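Putative glycyl-glycine endopeptidase lytM (Ruminococcus gnavus, PDB 3NYY) is a putative M23-family peptidase, probably a metal-dependent endopeptidase, whose assignment to glycyl-glycine bonds in peptidoglycan is tentative. Local coordinates at residues F18-V23 and S112-R117; E126-M131 and V232-V237; V142-D147 and I163-P168; A176-Y181 and V215-G220. One frame throughout, in Å; residues are numbered along the deposited sequence.

Contact 1. Residues F18-V23 and S112-R117. With SO4 (sulfate ion), chain E.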
loop_
_atom_site.group_PDB
_atom_site.type_symbol
_atom_site.label_atom_id
_atom_site.label_comp_id
_atom_site.label_asym_id
_atom_site.label_seq_id
_atom_site.Cartn_x
_atom_site.Cartn_y
_atom_site.Cartn_z
ATOM N N PHE A 18 -2.522 12.994 -16.639
ATOM C CA PHE A 18 -2.300 14.017 -15.647
ATOM C C PHE A 18 -2.762 13.541 -14.264
ATOM O O PHE A 18 -2.054 13.697 -13.259
ATOM C CB PHE A 18 -2.991 15.317 -16.036
ATOM C CG PHE A 18 -2.826 16.396 -15.018
ATOM C CD1 PHE A 18 -1.670 17.188 -15.013
ATOM C CD2 PHE A 18 -3.769 16.587 -14.018
ATOM C CE1 PHE A 18 -1.507 18.196 -14.058
ATOM C CE2 PHE A 18 -3.593 17.575 -13.046
ATOM C CZ PHE A 18 -2.454 18.383 -13.065
ATOM N N ARG A 19 -3.943 12.963 -14.208
ATOM C CA ARG A 19 -4.467 12.524 -12.913
ATOM C C ARG A 19 -3.573 11.508 -12.238
ATOM O O ARG A 19 -3.452 11.491 -11.007
ATOM C CB ARG A 19 -5.885 12.008 -13.029
ATOM C CG ARG A 19 -6.858 13.037 -13.489
ATOM C CD ARG A 19 -8.245 12.445 -13.676
ATOM N NE ARG A 19 -8.841 12.063 -12.394
ATOM C CZ ARG A 19 -9.989 11.423 -12.232
ATOM N NH1 ARG A 19 -10.731 11.037 -13.281
ATOM N NH2 ARG A 19 -10.444 11.149 -11.006
ATOM N N ARG A 20 -2.950 10.657 -13.063
ATOM C CA ARG A 20 -2.051 9.622 -12.536
ATOM C C ARG A 20 -0.731 10.151 -11.956
ATOM O O ARG A 20 -0.140 9.513 -11.094
ATOM C CB ARG A 20 -1.813 8.576 -13.631
ATOM C CG ARG A 20 -0.885 7.402 -13.210
ATOM C CD ARG A 20 -0.911 6.247 -14.202
ATOM N NE ARG A 20 -0.692 6.707 -15.575
ATOM C CZ ARG A 20 0.477 6.785 -16.188
ATOM N NH1 ARG A 20 1.604 6.419 -15.582
ATOM N NH2 ARG A 20 0.534 7.278 -17.423
ATOM N N GLN A 21 -0.273 11.318 -12.427
ATOM C CA GLN A 21 0.936 11.999 -11.940
ATOM C C GLN A 21 2.181 11.144 -12.099
ATOM O O GLN A 21 2.823 10.809 -11.127
ATOM C CB GLN A 21 0.759 12.434 -10.487
ATOM C CG GLN A 21 -0.359 13.396 -10.251
ATOM C CD GLN A 21 -0.017 14.852 -10.451
ATOM O OE1 GLN A 21 0.797 15.425 -9.713
ATOM N NE2 GLN A 21 -0.662 15.483 -11.484
ATOM N N PRO A 22 2.509 10.747 -13.341
ATOM C CA PRO A 22 3.624 9.783 -13.520
ATOM C C PRO A 22 4.972 10.475 -13.274
ATOM O O PRO A 22 5.372 11.308 -14.066
ATOM C CB PRO A 22 3.466 9.354 -14.965
ATOM C CG PRO A 22 2.748 10.440 -15.646
ATOM C CD PRO A 22 1.884 11.104 -14.619
ATOM N N VAL A 23 5.684 10.070 -12.230
ATOM C CA VAL A 23 6.970 10.703 -11.874
ATOM C C VAL A 23 7.988 9.604 -11.618
ATOM O O VAL A 23 7.864 8.860 -10.635
ATOM C CB VAL A 23 6.808 11.602 -10.652
ATOM C CG1 VAL A 23 8.136 12.285 -10.313
ATOM C CG2 VAL A 23 5.700 12.664 -10.903
ATOM N N SER A 112 -1.807 3.581 -5.201
ATOM C CA SER A 112 -2.970 2.731 -5.515
ATOM C C SER A 112 -3.816 3.258 -6.662
ATOM O O SER A 112 -4.887 2.710 -6.946
ATOM C CB SER A 112 -3.831 2.602 -4.258
ATOM O OG SER A 112 -4.233 3.885 -3.798
ATOM N N TRP A 113 -3.356 4.321 -7.317
ATOM C CA TRP A 113 -4.145 5.048 -8.293
ATOM C C TRP A 113 -4.690 4.149 -9.402
ATOM O O TRP A 113 -5.872 4.177 -9.706
ATOM C CB TRP A 113 -3.321 6.199 -8.905
ATOM C CG TRP A 113 -4.196 7.105 -9.722
ATOM C CD1 TRP A 113 -4.328 7.138 -11.076
ATOM C CD2 TRP A 113 -5.104 8.048 -9.191
ATOM N NE1 TRP A 113 -5.264 8.104 -11.424
ATOM C CE2 TRP A 113 -5.735 8.683 -10.278
ATOM C CE3 TRP A 113 -5.413 8.471 -7.889
ATOM C CZ2 TRP A 113 -6.710 9.656 -10.096
ATOM C CZ3 TRP A 113 -6.359 9.460 -7.711
ATOM C CH2 TRP A 113 -7.009 10.024 -8.810
HETATM N N MSE A 114 -3.836 3.336 -9.990
HETATM C CA MSE A 114 -4.268 2.511 -11.114
HETATM C C MSE A 114 -5.146 1.351 -10.691
HETATM O O MSE A 114 -5.978 0.895 -11.488
HETATM C CB MSE A 114 -3.074 2.043 -11.923
HETATM C CG MSE A 114 -2.328 3.202 -12.478
HETATM SE SE MSE A 114 -1.424 2.768 -14.111
HETATM C CE MSE A 114 0.261 2.297 -13.560
ATOM N N PHE A 115 -4.995 0.909 -9.452
ATOM C CA PHE A 115 -5.820 -0.141 -8.886
ATOM C C PHE A 115 -7.234 0.474 -8.653
ATOM O O PHE A 115 -8.244 -0.103 -9.048
ATOM C CB PHE A 115 -5.146 -0.699 -7.608
ATOM C CG PHE A 115 -3.753 -1.297 -7.861
ATOM C CD1 PHE A 115 -2.632 -0.473 -8.074
ATOM C CD2 PHE A 115 -3.571 -2.677 -7.930
ATOM C CE1 PHE A 115 -1.355 -1.019 -8.348
ATOM C CE2 PHE A 115 -2.297 -3.231 -8.183
ATOM C CZ PHE A 115 -1.195 -2.406 -8.406
ATOM N N GLU A 116 -7.288 1.685 -8.091
ATOM C CA GLU A 116 -8.565 2.373 -7.774
ATOM C C GLU A 116 -9.369 2.842 -8.988
ATOM O O GLU A 116 -10.607 2.778 -8.966
ATOM C CB GLU A 116 -8.312 3.594 -6.861
ATOM C CG GLU A 116 -7.969 3.200 -5.428
ATOM C CD GLU A 116 -7.356 4.330 -4.600
ATOM O OE1 GLU A 116 -7.438 5.516 -4.991
ATOM O OE2 GLU A 116 -6.769 4.012 -3.544
ATOM N N ARG A 117 -8.678 3.339 -10.018
ATOM C CA ARG A 117 -9.350 3.843 -11.237
ATOM C C ARG A 117 -10.028 2.738 -12.058
ATOM O O ARG A 117 -11.153 2.926 -12.523
ATOM C CB ARG A 117 -8.382 4.652 -12.129
ATOM C CG ARG A 117 -7.975 6.005 -11.549
ATOM C CD ARG A 117 -9.149 6.948 -11.337
ATOM N NE ARG A 117 -9.818 7.238 -12.598
ATOM C CZ ARG A 117 -11.118 7.492 -12.759
ATOM N NH1 ARG A 117 -11.966 7.475 -11.730
ATOM N NH2 ARG A 117 -11.589 7.736 -13.981
HETATM S S SO4 E . -14.518 9.693 -13.324
HETATM O O1 SO4 E . -13.370 10.381 -12.760
HETATM O O2 SO4 E . -15.686 10.005 -12.500
HETATM O O3 SO4 E . -14.705 10.130 -14.709
HETATM O O4 SO4 E . -14.299 8.243 -13.318
#
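Two guanidinium groups lie one over the other here: Arg19 NH1 sits above a face of the Arg117 guanidinium, 3.5 Å from Arg117 NH2, the two planes 39° apart. What pairs them is a sulfate, probably from the crystallisation liquor, bound at a surface junction where helix 16-20 of the LytM N-terminal region packs against the short helix 113-117. Arg19 NH1 donates to sulfate O1 at 2.8 Å. Arg117 reaches O4 with both terminal nitrogens in a forked grip, 2.9 Å from NH1 and 2.8 Å from NH2, and O4 lies near the guanidinium plane. Glu126 also forms a salt bridge with Arg117 NH1, while Arg19 NE donates to the carbonyl of Ser231; each arginine therefore has a protein partner besides the anion.

Deeper in, Trp113 has Arg19 O over one face of its indole and Arg117 CG over the opposite face, both toward the rim; two successive bends in the Arg117 chain (chi2 and chi3 both -61°) turn its guanidinium toward Arg19. The aliphatic start of Arg19 is drawn in as well, CB resting 3.8 Å from Trp113 CZ2. Arg20, whose charged end is held by Asp17, lays its backbone against the pyrrole side of the same ring, with its CA 3.7 Å from Trp113 CD1.

Contact 2. Residues E126-M131 and V232-V237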
loop_
_atom_site.group_PDB
_atom_site.type_symbol
_atom_site.label_atom_id
_atom_site.label_comp_id
_atom_site.label_asym_id
_atom_site.label_seq_id
_atom_site.Cartn_x
_atom_site.Cartn_y
_atom_site.Cartn_z
ATOM N N GLU A 126 -10.858 8.553 -4.865
ATOM C CA GLU A 126 -9.537 7.991 -5.153
ATOM C C GLU A 126 -8.490 8.872 -4.478
ATOM O O GLU A 126 -8.605 10.106 -4.469
ATOM C CB GLU A 126 -9.287 8.017 -6.639
ATOM C CG GLU A 126 -10.297 7.248 -7.510
ATOM C CD GLU A 126 -11.457 8.107 -7.962
ATOM O OE1 GLU A 126 -11.607 9.287 -7.520
ATOM O OE2 GLU A 126 -12.274 7.595 -8.759
ATOM N N GLY A 127 -7.429 8.264 -3.958
ATOM C CA GLY A 127 -6.368 9.033 -3.293
ATOM C C GLY A 127 -5.242 8.125 -2.870
ATOM O O GLY A 127 -4.905 7.189 -3.623
ATOM N N THR A 128 -4.672 8.408 -1.707
ATOM C CA THR A 128 -3.593 7.597 -1.124
ATOM C C THR A 128 -3.985 7.292 0.318
ATOM O O THR A 128 -4.373 8.158 1.072
ATOM C CB THR A 128 -2.267 8.302 -1.167
ATOM O OG1 THR A 128 -1.958 8.652 -2.536
ATOM C CG2 THR A 128 -1.124 7.417 -0.580
ATOM N N ASP A 129 -3.904 6.018 0.672
ATOM C CA ASP A 129 -4.178 5.527 2.028
ATOM C C ASP A 129 -2.900 5.345 2.809
ATOM O O ASP A 129 -2.054 4.529 2.462
ATOM C CB ASP A 129 -4.995 4.249 1.954
ATOM C CG ASP A 129 -6.364 4.490 1.340
ATOM O OD1 ASP A 129 -6.949 5.533 1.647
ATOM O OD2 ASP A 129 -6.802 3.706 0.485
ATOM N N ILE A 130 -2.729 6.158 3.839
ATOM C CA ILE A 130 -1.537 6.140 4.650
ATOM C C ILE A 130 -1.853 5.302 5.914
ATOM O O ILE A 130 -2.618 5.724 6.819
ATOM C CB ILE A 130 -1.083 7.517 4.966
ATOM C CG1 ILE A 130 -0.720 8.276 3.686
ATOM C CG2 ILE A 130 0.132 7.452 5.894
ATOM C CD1 ILE A 130 -0.540 9.771 3.912
HETATM N N MSE A 131 -1.253 4.113 5.961
HETATM C CA MSE A 131 -1.589 3.093 6.940
HETATM C C MSE A 131 -0.803 3.206 8.205
HETATM O O MSE A 131 0.419 3.381 8.184
HETATM C CB MSE A 131 -1.441 1.677 6.361
HETATM C CG MSE A 131 -2.074 1.468 4.964
HETATM SE SE MSE A 131 -3.967 1.621 4.883
HETATM C CE MSE A 131 -4.323 0.842 3.119
ATOM N N VAL A 232 -6.935 13.811 -8.113
ATOM C CA VAL A 232 -5.624 13.525 -8.727
ATOM C C VAL A 232 -4.794 12.710 -7.758
ATOM O O VAL A 232 -5.031 12.754 -6.547
ATOM C CB VAL A 232 -4.878 14.837 -9.136
ATOM C CG1 VAL A 232 -5.764 15.667 -10.051
ATOM C CG2 VAL A 232 -4.453 15.627 -7.915
ATOM N N ASN A 233 -3.825 11.979 -8.281
ATOM C CA ASN A 233 -3.016 11.079 -7.464
ATOM C C ASN A 233 -2.128 11.830 -6.484
ATOM O O ASN A 233 -1.198 12.530 -6.920
ATOM C CB ASN A 233 -2.174 10.198 -8.386
ATOM C CG ASN A 233 -1.513 9.034 -7.683
ATOM O OD1 ASN A 233 -1.767 8.767 -6.483
ATOM N ND2 ASN A 233 -0.695 8.253 -8.464
ATOM N N PRO A 234 -2.329 11.624 -5.151
ATOM C CA PRO A 234 -1.429 12.305 -4.226
ATOM C C PRO A 234 -0.107 11.588 -4.009
ATOM O O PRO A 234 0.767 12.134 -3.353
ATOM C CB PRO A 234 -2.205 12.261 -2.894
ATOM C CG PRO A 234 -3.604 11.946 -3.263
ATOM C CD PRO A 234 -3.486 11.034 -4.449
ATOM N N TYR A 235 0.045 10.369 -4.512
ATOM C CA TYR A 235 1.205 9.591 -4.155
ATOM C C TYR A 235 2.543 10.296 -4.462
ATOM O O TYR A 235 3.405 10.401 -3.580
ATOM C CB TYR A 235 1.146 8.182 -4.795
ATOM C CG TYR A 235 2.375 7.350 -4.525
ATOM C CD1 TYR A 235 2.461 6.631 -3.335
ATOM C CD2 TYR A 235 3.460 7.303 -5.419
ATOM C CE1 TYR A 235 3.564 5.861 -3.038
ATOM C CE2 TYR A 235 4.595 6.499 -5.087
ATOM C CZ TYR A 235 4.614 5.818 -3.879
ATOM O OH TYR A 235 5.699 5.007 -3.471
ATOM N N PRO A 236 2.724 10.818 -5.696
ATOM C CA PRO A 236 4.054 11.416 -5.951
ATOM C C PRO A 236 4.399 12.651 -5.106
ATOM O O PRO A 236 5.560 12.780 -4.634
ATOM C CB PRO A 236 4.021 11.690 -7.475
ATOM C CG PRO A 236 3.014 10.629 -7.997
ATOM C CD PRO A 236 1.952 10.641 -6.934
ATOM N N VAL A 237 3.419 13.515 -4.858
ATOM C CA VAL A 237 3.656 14.673 -3.962
ATOM C C VAL A 237 3.893 14.227 -2.515
ATOM O O VAL A 237 4.722 14.778 -1.816
ATOM C CB VAL A 237 2.616 15.761 -4.133
ATOM C CG1 VAL A 237 1.261 15.414 -3.493
ATOM C CG2 VAL A 237 3.122 17.156 -3.572
HETATM O O HOH W 1 -6.937 12.401 -4.589
HETATM O O HOH W 2 -2.320 6.693 -4.634
#
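Asn233 OD1 is gripped from two directions, by a water shared with Thr128 and by a backbone N-H. The water gives one proton to OD1 at 2.8 Å and the other to Gly127 O at 2.8 Å, and accepts from Thr128 OG1 at 2.9 Å, so three protein atoms from both chain segments fix it. The second grip is Tyr235 N, 3.1 Å from OD1 and nearly straight (165° at the hydrogen), though it meets the oxygen from above the amide plane. This Asx turn caps the chain as it enters helix 235-240. With CG anti to the backbone N (chi1 -168°), the Asn233 amide swings back so that OD1 reaches Tyr235 N and ND2 faces Asp111 and Arg20 O. A leucine here would probably leave the water one acceptor short and Tyr235 N without its cap.

The Pro234 ring packs against the Thr128 hydroxyl, sliding past that side chain in the opposite direction, with CD 3.4 Å from Thr128 OG1; the same CD rests 3.7 Å from Gly127 CA. A second water links the carbonyls of Glu126 and Val232. Gly127 and Thr128 lead directly into Asp129, which by sequence closes the H-x-x-x-D motif of M23 peptidases.

Contact 3. Residues V142-D147 and I163-P168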
loop_
_atom_site.group_PDB
_atom_site.type_symbol
_atom_site.label_atom_id
_atom_site.label_comp_id
_atom_site.label_asym_id
_atom_site.label_seq_id
_atom_site.Cartn_x
_atom_site.Cartn_y
_atom_site.Cartn_z
ATOM N N VAL A 142 -2.556 14.113 12.619
ATOM C CA VAL A 142 -2.664 14.477 11.206
ATOM C C VAL A 142 -2.544 15.989 11.163
ATOM O O VAL A 142 -3.284 16.700 11.840
ATOM C CB VAL A 142 -3.977 13.969 10.602
ATOM C CG1 VAL A 142 -4.135 14.501 9.185
ATOM C CG2 VAL A 142 -4.010 12.390 10.636
ATOM N N VAL A 143 -1.556 16.472 10.394
ATOM C CA VAL A 143 -1.295 17.877 10.231
ATOM C C VAL A 143 -1.508 18.299 8.794
ATOM O O VAL A 143 -1.450 17.493 7.853
ATOM C CB VAL A 143 0.125 18.251 10.670
ATOM C CG1 VAL A 143 0.334 17.885 12.130
ATOM C CG2 VAL A 143 1.192 17.629 9.755
ATOM N N SER A 144 -1.785 19.576 8.612
ATOM C CA SER A 144 -2.085 20.119 7.297
ATOM C C SER A 144 -0.807 20.166 6.477
ATOM O O SER A 144 0.202 20.711 6.909
ATOM C CB SER A 144 -2.620 21.542 7.396
ATOM O OG SER A 144 -3.099 22.018 6.119
HETATM N N MSE A 145 -0.872 19.645 5.278
HETATM C CA MSE A 145 0.294 19.656 4.390
HETATM C C MSE A 145 0.613 21.060 3.905
HETATM O O MSE A 145 1.744 21.331 3.522
HETATM C CB MSE A 145 0.037 18.725 3.206
HETATM C CG MSE A 145 -0.047 17.235 3.609
HETATM SE SE MSE A 145 -0.613 16.096 2.141
HETATM C CE MSE A 145 1.001 16.090 1.155
ATOM N N THR A 146 -0.413 21.904 3.862
ATOM C CA THR A 146 -0.374 23.235 3.241
ATOM C C THR A 146 -0.953 24.303 4.158
ATOM O O THR A 146 -1.682 24.010 5.104
ATOM C CB THR A 146 -1.254 23.249 1.950
ATOM O OG1 THR A 146 -2.645 23.161 2.312
ATOM C CG2 THR A 146 -0.881 22.047 0.999
ATOM N N ASP A 147 -0.660 25.561 3.850
ATOM C CA ASP A 147 -1.447 26.631 4.392
ATOM C C ASP A 147 -2.820 26.500 3.742
ATOM O O ASP A 147 -2.986 25.811 2.723
ATOM C CB ASP A 147 -0.859 27.978 3.981
ATOM C CG ASP A 147 0.424 28.339 4.689
ATOM O OD1 ASP A 147 0.892 27.651 5.602
ATOM O OD2 ASP A 147 0.964 29.417 4.320
ATOM N N ILE A 163 -12.038 16.348 6.950
ATOM C CA ILE A 163 -11.817 17.782 6.924
ATOM C C ILE A 163 -11.170 18.102 5.588
ATOM O O ILE A 163 -10.329 17.340 5.105
ATOM C CB ILE A 163 -10.987 18.269 8.164
ATOM C CG1 ILE A 163 -10.986 19.799 8.266
ATOM C CG2 ILE A 163 -9.596 17.651 8.213
ATOM C CD1 ILE A 163 -10.488 20.302 9.634
ATOM N N GLY A 164 -11.548 19.255 5.020
ATOM C CA GLY A 164 -11.027 19.698 3.734
ATOM C C GLY A 164 -10.426 21.095 3.846
ATOM O O GLY A 164 -11.035 21.986 4.415
ATOM N N ILE A 165 -9.208 21.250 3.333
ATOM C CA ILE A 165 -8.464 22.507 3.352
ATOM C C ILE A 165 -8.250 22.945 1.902
ATOM O O ILE A 165 -7.672 22.229 1.088
ATOM C CB ILE A 165 -7.078 22.293 3.994
ATOM C CG1 ILE A 165 -7.159 21.744 5.415
ATOM C CG2 ILE A 165 -6.227 23.597 3.952
ATOM C CD1 ILE A 165 -8.057 22.508 6.380
ATOM N N THR A 166 -8.642 24.173 1.599
ATOM C CA THR A 166 -8.352 24.772 0.327
ATOM C C THR A 166 -7.066 25.567 0.465
ATOM O O THR A 166 -6.978 26.506 1.283
ATOM C CB THR A 166 -9.491 25.622 -0.191
ATOM O OG1 THR A 166 -10.642 24.791 -0.363
ATOM C CG2 THR A 166 -9.149 26.278 -1.576
ATOM N N ALA A 167 -6.082 25.179 -0.334
ATOM C CA ALA A 167 -4.720 25.701 -0.235
ATOM C C ALA A 167 -4.642 26.957 -1.128
ATOM O O ALA A 167 -5.491 27.130 -2.010
ATOM C CB ALA A 167 -3.679 24.659 -0.646
ATOM N N PRO A 168 -3.647 27.818 -0.896
ATOM C CA PRO A 168 -3.659 29.133 -1.577
ATOM C C PRO A 168 -3.595 29.104 -3.102
ATOM O O PRO A 168 -4.140 29.990 -3.760
ATOM C CB PRO A 168 -2.429 29.853 -1.005
ATOM C CG PRO A 168 -1.856 29.011 0.033
ATOM C CD PRO A 168 -2.580 27.700 0.102
#
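Thr146 turns OG1 into the crowded position between its own N and carbonyl carbon (chi1 70°), and this sets the hydroxyl against Ala167 CB at 3.5 Å. The same turn lets OG1 donate to Asp147 O at 2.7 Å, approaching from above that carbonyl plane. Ile165 answers from the facing strand: its CG2 branch, anti to the backbone N, slips past the threonine in the opposite direction and stops 4.0 Å from OG1. Beside it, on the same side of the isoleucine, lies Ser144 OG, 4.1 Å from both CG1 and CG2. That serine is held in place by a 2.6 Å bond to Thr146 O, made in the carbonyl plane on a lone pair, so both hydroxyls facing Ile165 have acceptors within their own turn.

At the far end the contact is backbone-led. Ala167 CA points its hydrogen at Asp147 O, 3.4 Å away with 150° at the hydrogen, and Pro168 CD comes to 3.3 Å from the same oxygen. The Asp147 carboxylate looks elsewhere, to Lys191 and the backbone of Ala192. Phe173 touches Thr146, and Val150 packs on Ile165. No conventional hydrogen bond spans the two segments. The turn 144-147 carries the chain from strand 141-143 of the small three-stranded sheet into strand 148-153, which then pairs with 162-166 in the large antiparallel sheet: the layered beta core of an M23 peptidase domain.

Contact 4. Residues A176-Y181 and V215-G220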
loop_
_atom_site.group_PDB
_atom_site.type_symbol
_atom_site.label_atom_id
_atom_site.label_comp_id
_atom_site.label_asym_id
_atom_site.label_seq_id
_atom_site.Cartn_x
_atom_site.Cartn_y
_atom_site.Cartn_z
ATOM N N ALA A 176 -9.428 12.179 5.555
ATOM C CA ALA A 176 -10.583 11.361 5.934
ATOM C C ALA A 176 -10.269 10.208 6.905
ATOM O O ALA A 176 -9.107 9.829 7.132
ATOM C CB ALA A 176 -11.291 10.815 4.670
ATOM N N HIS A 177 -11.353 9.743 7.538
ATOM C CA HIS A 177 -11.395 8.642 8.525
ATOM C C HIS A 177 -10.800 8.996 9.877
ATOM O O HIS A 177 -10.473 8.078 10.658
ATOM C CB HIS A 177 -10.779 7.357 7.963
ATOM C CG HIS A 177 -11.334 6.977 6.635
ATOM N ND1 HIS A 177 -12.675 6.727 6.446
ATOM C CD2 HIS A 177 -10.761 6.897 5.411
ATOM C CE1 HIS A 177 -12.900 6.484 5.162
ATOM N NE2 HIS A 177 -11.758 6.589 4.512
ATOM N N LEU A 178 -10.715 10.305 10.172
ATOM C CA LEU A 178 -10.156 10.798 11.426
ATOM C C LEU A 178 -10.959 10.267 12.645
ATOM O O LEU A 178 -12.199 10.100 12.586
ATOM C CB LEU A 178 -10.140 12.339 11.481
ATOM C CG LEU A 178 -9.364 13.051 10.362
ATOM C CD1 LEU A 178 -9.627 14.596 10.466
ATOM C CD2 LEU A 178 -7.876 12.746 10.482
ATOM N N ASP A 179 -10.269 10.104 13.762
ATOM C CA ASP A 179 -10.929 9.693 15.005
ATOM C C ASP A 179 -11.499 10.920 15.682
ATOM O O ASP A 179 -12.520 10.858 16.399
ATOM C CB ASP A 179 -9.922 9.004 15.928
ATOM C CG ASP A 179 -10.576 8.411 17.164
ATOM O OD1 ASP A 179 -11.448 7.520 16.988
ATOM O OD2 ASP A 179 -10.214 8.850 18.303
ATOM N N SER A 180 -10.837 12.051 15.488
ATOM C CA SER A 180 -11.269 13.295 16.080
ATOM C C SER A 180 -10.640 14.459 15.353
ATOM O O SER A 180 -9.672 14.272 14.575
ATOM C CB SER A 180 -10.853 13.331 17.548
ATOM O OG SER A 180 -9.460 13.496 17.682
ATOM N N TYR A 181 -11.163 15.658 15.628
ATOM C CA TYR A 181 -10.672 16.903 15.049
ATOM C C TYR A 181 -9.897 17.783 16.031
ATOM O O TYR A 181 -10.148 17.754 17.260
ATOM C CB TYR A 181 -11.825 17.725 14.577
ATOM C CG TYR A 181 -12.668 17.134 13.465
ATOM C CD1 TYR A 181 -12.163 16.914 12.216
ATOM C CD2 TYR A 181 -14.000 16.891 13.652
ATOM C CE1 TYR A 181 -12.956 16.449 11.214
ATOM C CE2 TYR A 181 -14.812 16.419 12.641
ATOM C CZ TYR A 181 -14.293 16.187 11.412
ATOM O OH TYR A 181 -15.140 15.730 10.393
ATOM N N VAL A 215 -6.941 1.363 10.876
ATOM C CA VAL A 215 -6.622 2.769 11.097
ATOM C C VAL A 215 -5.687 3.242 9.982
ATOM O O VAL A 215 -4.651 2.632 9.696
ATOM C CB VAL A 215 -6.005 2.983 12.483
ATOM C CG1 VAL A 215 -5.425 4.392 12.649
ATOM C CG2 VAL A 215 -7.073 2.718 13.580
ATOM N N HIS A 216 -6.090 4.332 9.330
ATOM C CA HIS A 216 -5.339 4.940 8.272
ATOM C C HIS A 216 -5.861 6.326 8.006
ATOM O O HIS A 216 -7.018 6.665 8.338
ATOM C CB HIS A 216 -5.453 4.113 6.976
ATOM C CG HIS A 216 -6.785 4.162 6.302
ATOM N ND1 HIS A 216 -7.934 3.582 6.810
ATOM C CD2 HIS A 216 -7.136 4.722 5.116
ATOM C CE1 HIS A 216 -8.940 3.828 5.977
ATOM N NE2 HIS A 216 -8.478 4.492 4.929
ATOM N N LEU A 217 -4.986 7.136 7.414
ATOM C CA LEU A 217 -5.419 8.432 6.869
ATOM C C LEU A 217 -5.675 8.257 5.387
ATOM O O LEU A 217 -4.781 7.832 4.647
ATOM C CB LEU A 217 -4.324 9.494 6.981
ATOM C CG LEU A 217 -4.638 10.817 6.289
ATOM C CD1 LEU A 217 -5.909 11.579 6.876
ATOM C CD2 LEU A 217 -3.383 11.741 6.328
ATOM N N HIS A 218 -6.892 8.560 4.930
ATOM C CA HIS A 218 -7.104 8.667 3.490
ATOM C C HIS A 218 -6.857 10.121 3.098
ATOM O O HIS A 218 -7.519 11.032 3.634
ATOM C CB HIS A 218 -8.507 8.218 3.066
ATOM C CG HIS A 218 -8.787 8.497 1.634
ATOM N ND1 HIS A 218 -8.434 7.611 0.636
ATOM C CD2 HIS A 218 -9.308 9.589 1.019
ATOM C CE1 HIS A 218 -8.745 8.150 -0.542
ATOM N NE2 HIS A 218 -9.306 9.333 -0.339
ATOM N N LEU A 219 -5.935 10.323 2.155
ATOM C CA LEU A 219 -5.608 11.667 1.620
ATOM C C LEU A 219 -6.077 11.735 0.187
ATOM O O LEU A 219 -5.760 10.864 -0.637
ATOM C CB LEU A 219 -4.117 11.950 1.695
ATOM C CG LEU A 219 -3.758 13.320 1.044
ATOM C CD1 LEU A 219 -4.191 14.420 2.134
ATOM C CD2 LEU A 219 -2.322 13.375 0.603
ATOM N N GLY A 220 -6.826 12.791 -0.120
ATOM C CA GLY A 220 -7.207 13.110 -1.477
ATOM C C GLY A 220 -6.775 14.518 -1.823
ATOM O O GLY A 220 -6.625 15.364 -0.965
HETATM O O HOH W 3 -7.595 9.072 9.586
HETATM O O HOH W 4 -9.911 4.731 2.611
#
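His177 CD2 comes within 3.4 Å of His216 NE2, the two imidazoles meeting obliquely, centroids 4.8 Å apart and planes at 37°. Water 4 bridges their outer ends, 2.7 Å from His216 NE2, where it lies in the ring plane, and weakly bound at 3.2 Å to His177 NE2. His218 CB closes on the rim of the His177 ring, 3.5 Å from CD2.

Next comes the backbone. Ala176 and His218 form an antiparallel hydrogen-bonded pair: Ala176 N donates to His218 O at 2.9 Å, and the return bond is weak. Residues 216-218 read His-Leu-His, the H-x-H motif of the M23 family, and His177 sits where the neighbouring strand turns a corner, an arrangement consistent with the active-site cleft of these enzymes. Leu217 points to the sheet's other side, where its CD1 meets Leu178 CD2 at 4.3 Å.

Farther out, each ring is oriented by its ND1: His177 on Ser202 O, His216 on Pro214 O, His218 on Asp129. Replacing His177 by an alanine would probably leave Ser202 O without this donor, strip water 4 of one partner and open a gap beside His216. Phe213 meets the His177 ring edge-to-face, and Phe115 of the second subunit does the same to His216.

In the fold
Contacts 2 and 4 meet at the probable active site: Asp129 OD1 lies 2.7 Å from His218 ND1, bringing the H-x-x-x-D and H-x-H motifs together on neighbouring strands 128-132 and 216-225. Contact 3, its centre about 13 Å from that of contact 4, touches it through Met145 on Leu219 and Val142 on Leu178. Contact 1 lies on the opposite side of the chain's centre from contact 3, about 21 Å between centres, yet only about 9 Å from contact 2, which it joins through Arg19 O and Asn233 N at 2.8 Å. Its sulfate lies on the surface, away from the histidines, but Phe115 of the second subunit, from the matching helix, packs on His216.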